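Local coordinates for Glyoxalase/bleomycin resistance protein/dioxygenase (Sphaerobacter thermophilus, PDB 4HC5) that belongs to the vicinal-oxygen-chelate superfamily and may act as a dioxygenase, although its substrate and reaction are not established, at residues K26-Y31 with N48-T53. Residues are numbered along the deposited sequence; the frame is centred on the assembly and turned at random.
Sequences KALDFY and NMRFVT
Two acidic residues pin the Arg50 guanidinium: NH2 forms a salt bridge with Glu25, at the start of helix 24-34, and NE another with Asp42 of the neighbouring strand 38-46. Against this anchored group lies Leu28, whose CD1 stands 3.9 Å from Arg50 NH2 and approaches the guanidinium obliquely, a van der Waals contact with no hydrogen bond in it. Arg50 gets there by running straight: CG is anti to the backbone N (chi1 -180°), and the chain, extended to NE, carries the guanidinium out to the level of Leu28 CD1. The two side chains approach from opposite directions.

The apolar half of the contact lies one step further along the same face of the strand, at Val52. A single methyl, Val52 CG1, does the touching, 3.6 Å from Leu28 CD2, with Leu28 CG and CD1 also within van der Waals range. With CG1 anti to the backbone N (chi1 174°), this methyl rises toward the fork of the leucine, and both branches rest on it. Leu28 and Val52 are the closest residues in the backbone register, with CA atoms 8.4 Å apart. Leu28 also touches Lys39 and Val54, which continues the packing of the helix over the sheet.

Here helix 24-34 is laid on the first of the chain's two four-stranded sheets, each with strand order 1-4-3-2, the paired βαβββ modules of the vicinal-oxygen-chelate fold. The contact exemplifies a helix packed on a sheet through aliphatic side chains, with a charged neighbour paired at the border. Its direct part is van der Waals packing, whereas the ion pairs to Glu25 and Asp42 probably fix where the arginine ends, keeping its charge compensated beside a buried leucine.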
loop_
_atom_site.group_PDB
_atom_site.type_symbol
_atom_site.label_atom_id
_atom_site.label_comp_id
_atom_site.label_asym_id
_atom_site.label_seq_id
_atom_site.Cartn_x
_atom_site.Cartn_y
_atom_site.Cartn_z
ATOM N N LYS A 26 -0.613 9.958 -18.021
ATOM C CA LYS A 26 -0.461 11.228 -17.303
ATOM C C LYS A 26 0.009 10.971 -15.883
ATOM O O LYS A 26 0.834 11.723 -15.346
ATOM C CB LYS A 26 -1.752 12.013 -17.275
ATOM C CG LYS A 26 -2.059 12.606 -18.637
ATOM C CD LYS A 26 -3.380 13.270 -18.656
ATOM C CE LYS A 26 -3.747 13.678 -20.083
ATOM N NZ LYS A 26 -3.403 15.100 -20.292
ATOM N N ALA A 27 -0.493 9.893 -15.280
ATOM C CA ALA A 27 -0.055 9.544 -13.918
ATOM C C ALA A 27 1.418 9.187 -13.881
ATOM O O ALA A 27 2.176 9.651 -13.026
ATOM C CB ALA A 27 -0.932 8.460 -13.313
ATOM N N LEU A 28 1.874 8.451 -14.897
ATOM C CA LEU A 28 3.308 8.145 -15.002
ATOM C C LEU A 28 4.112 9.440 -15.061
ATOM O O LEU A 28 5.176 9.552 -14.398
ATOM C CB LEU A 28 3.624 7.287 -16.211
ATOM C CG LEU A 28 3.449 5.784 -16.061
ATOM C CD1 LEU A 28 3.580 5.119 -17.446
ATOM C CD2 LEU A 28 4.586 5.283 -15.113
ATOM N N ASP A 29 3.661 10.385 -15.881
ATOM C CA ASP A 29 4.432 11.633 -16.004
ATOM C C ASP A 29 4.583 12.277 -14.622
ATOM O O ASP A 29 5.634 12.748 -14.253
ATOM C CB ASP A 29 3.749 12.574 -16.969
ATOM C CG ASP A 29 4.562 13.809 -17.327
ATOM O OD1 ASP A 29 5.829 13.818 -17.387
ATOM O OD2 ASP A 29 3.854 14.796 -17.613
ATOM N N PHE A 30 3.495 12.337 -13.885
ATOM C CA PHE A 30 3.467 12.971 -12.596
ATOM C C PHE A 30 4.425 12.241 -11.599
ATOM O O PHE A 30 5.275 12.826 -10.944
ATOM C CB PHE A 30 2.077 13.043 -12.015
ATOM C CG PHE A 30 2.047 13.679 -10.655
ATOM C CD1 PHE A 30 2.111 15.061 -10.493
ATOM C CD2 PHE A 30 1.951 12.916 -9.529
ATOM C CE1 PHE A 30 2.030 15.637 -9.244
ATOM C CE2 PHE A 30 1.933 13.476 -8.295
ATOM C CZ PHE A 30 1.959 14.840 -8.145
ATOM N N TYR A 31 4.192 10.948 -11.425
ATOM C CA TYR A 31 4.966 10.170 -10.429
ATOM C C TYR A 31 6.445 10.125 -10.812
ATOM O O TYR A 31 7.269 10.186 -9.902
ATOM C CB TYR A 31 4.385 8.740 -10.191
ATOM C CG TYR A 31 3.109 8.847 -9.404
ATOM C CD1 TYR A 31 3.156 8.824 -8.019
ATOM C CD2 TYR A 31 1.903 9.046 -9.979
ATOM C CE1 TYR A 31 2.035 9.051 -7.229
ATOM C CE2 TYR A 31 0.739 9.262 -9.214
ATOM C CZ TYR A 31 0.797 9.307 -7.831
ATOM O OH TYR A 31 -0.277 9.576 -7.030
ATOM N N ASN A 48 -7.354 -5.959 -21.317
ATOM C CA ASN A 48 -8.004 -4.913 -20.473
ATOM C C ASN A 48 -7.284 -4.367 -19.191
ATOM O O ASN A 48 -7.785 -3.532 -18.513
ATOM C CB ASN A 48 -9.405 -5.380 -20.111
ATOM C CG ASN A 48 -10.243 -5.710 -21.355
ATOM O OD1 ASN A 48 -10.838 -6.782 -21.444
ATOM N ND2 ASN A 48 -10.240 -4.808 -22.340
HETATM N N MSE A 49 -6.003 -4.973 -19.053
HETATM C CA MSE A 49 -5.206 -4.423 -17.916
HETATM C C MSE A 49 -3.743 -4.184 -18.352
HETATM O O MSE A 49 -3.027 -5.132 -18.590
HETATM C CB MSE A 49 -5.195 -5.312 -16.644
HETATM C CG MSE A 49 -4.190 -4.714 -15.434
HETATM SE SE MSE A 49 -4.234 -5.944 -13.925
HETATM C CE MSE A 49 -6.197 -6.058 -13.852
ATOM N N ARG A 50 -3.363 -2.923 -18.396
ATOM C CA ARG A 50 -2.000 -2.464 -18.577
ATOM C C ARG A 50 -1.525 -2.235 -17.151
ATOM O O ARG A 50 -1.925 -1.326 -16.472
ATOM C CB ARG A 50 -1.945 -1.156 -19.403
ATOM C CG ARG A 50 -0.534 -0.653 -19.609
ATOM C CD ARG A 50 -0.578 0.735 -20.215
ATOM N NE ARG A 50 0.743 1.362 -20.264
ATOM C CZ ARG A 50 0.974 2.639 -20.520
ATOM N NH1 ARG A 50 -0.009 3.492 -20.810
ATOM N NH2 ARG A 50 2.225 3.043 -20.502
ATOM N N PHE A 51 -0.735 -3.174 -16.679
ATOM C CA PHE A 51 -0.225 -3.175 -15.332
ATOM C C PHE A 51 1.009 -2.265 -15.287
ATOM O O PHE A 51 2.014 -2.535 -15.908
ATOM C CB PHE A 51 0.090 -4.570 -14.779
ATOM C CG PHE A 51 0.473 -4.565 -13.358
ATOM C CD1 PHE A 51 -0.453 -4.255 -12.362
ATOM C CD2 PHE A 51 1.759 -4.886 -12.977
ATOM C CE1 PHE A 51 -0.116 -4.259 -11.029
ATOM C CE2 PHE A 51 2.138 -4.889 -11.657
ATOM C CZ PHE A 51 1.179 -4.601 -10.636
ATOM N N VAL A 52 0.853 -1.137 -14.518
ATOM C CA VAL A 52 1.869 -0.077 -14.467
ATOM C C VAL A 52 2.184 0.154 -13.009
ATOM O O VAL A 52 1.296 0.362 -12.164
ATOM C CB VAL A 52 1.389 1.248 -15.130
ATOM C CG1 VAL A 52 2.416 2.374 -14.920
ATOM C CG2 VAL A 52 1.014 1.051 -16.615
ATOM N N THR A 53 3.491 0.140 -12.701
ATOM C CA THR A 53 3.930 0.501 -11.370
ATOM C C THR A 53 5.135 1.466 -11.391
ATOM O O THR A 53 5.902 1.538 -12.348
ATOM C CB THR A 53 4.342 -0.696 -10.465
ATOM O OG1 THR A 53 5.581 -1.220 -10.931
ATOM C CG2 THR A 53 3.307 -1.835 -10.405
#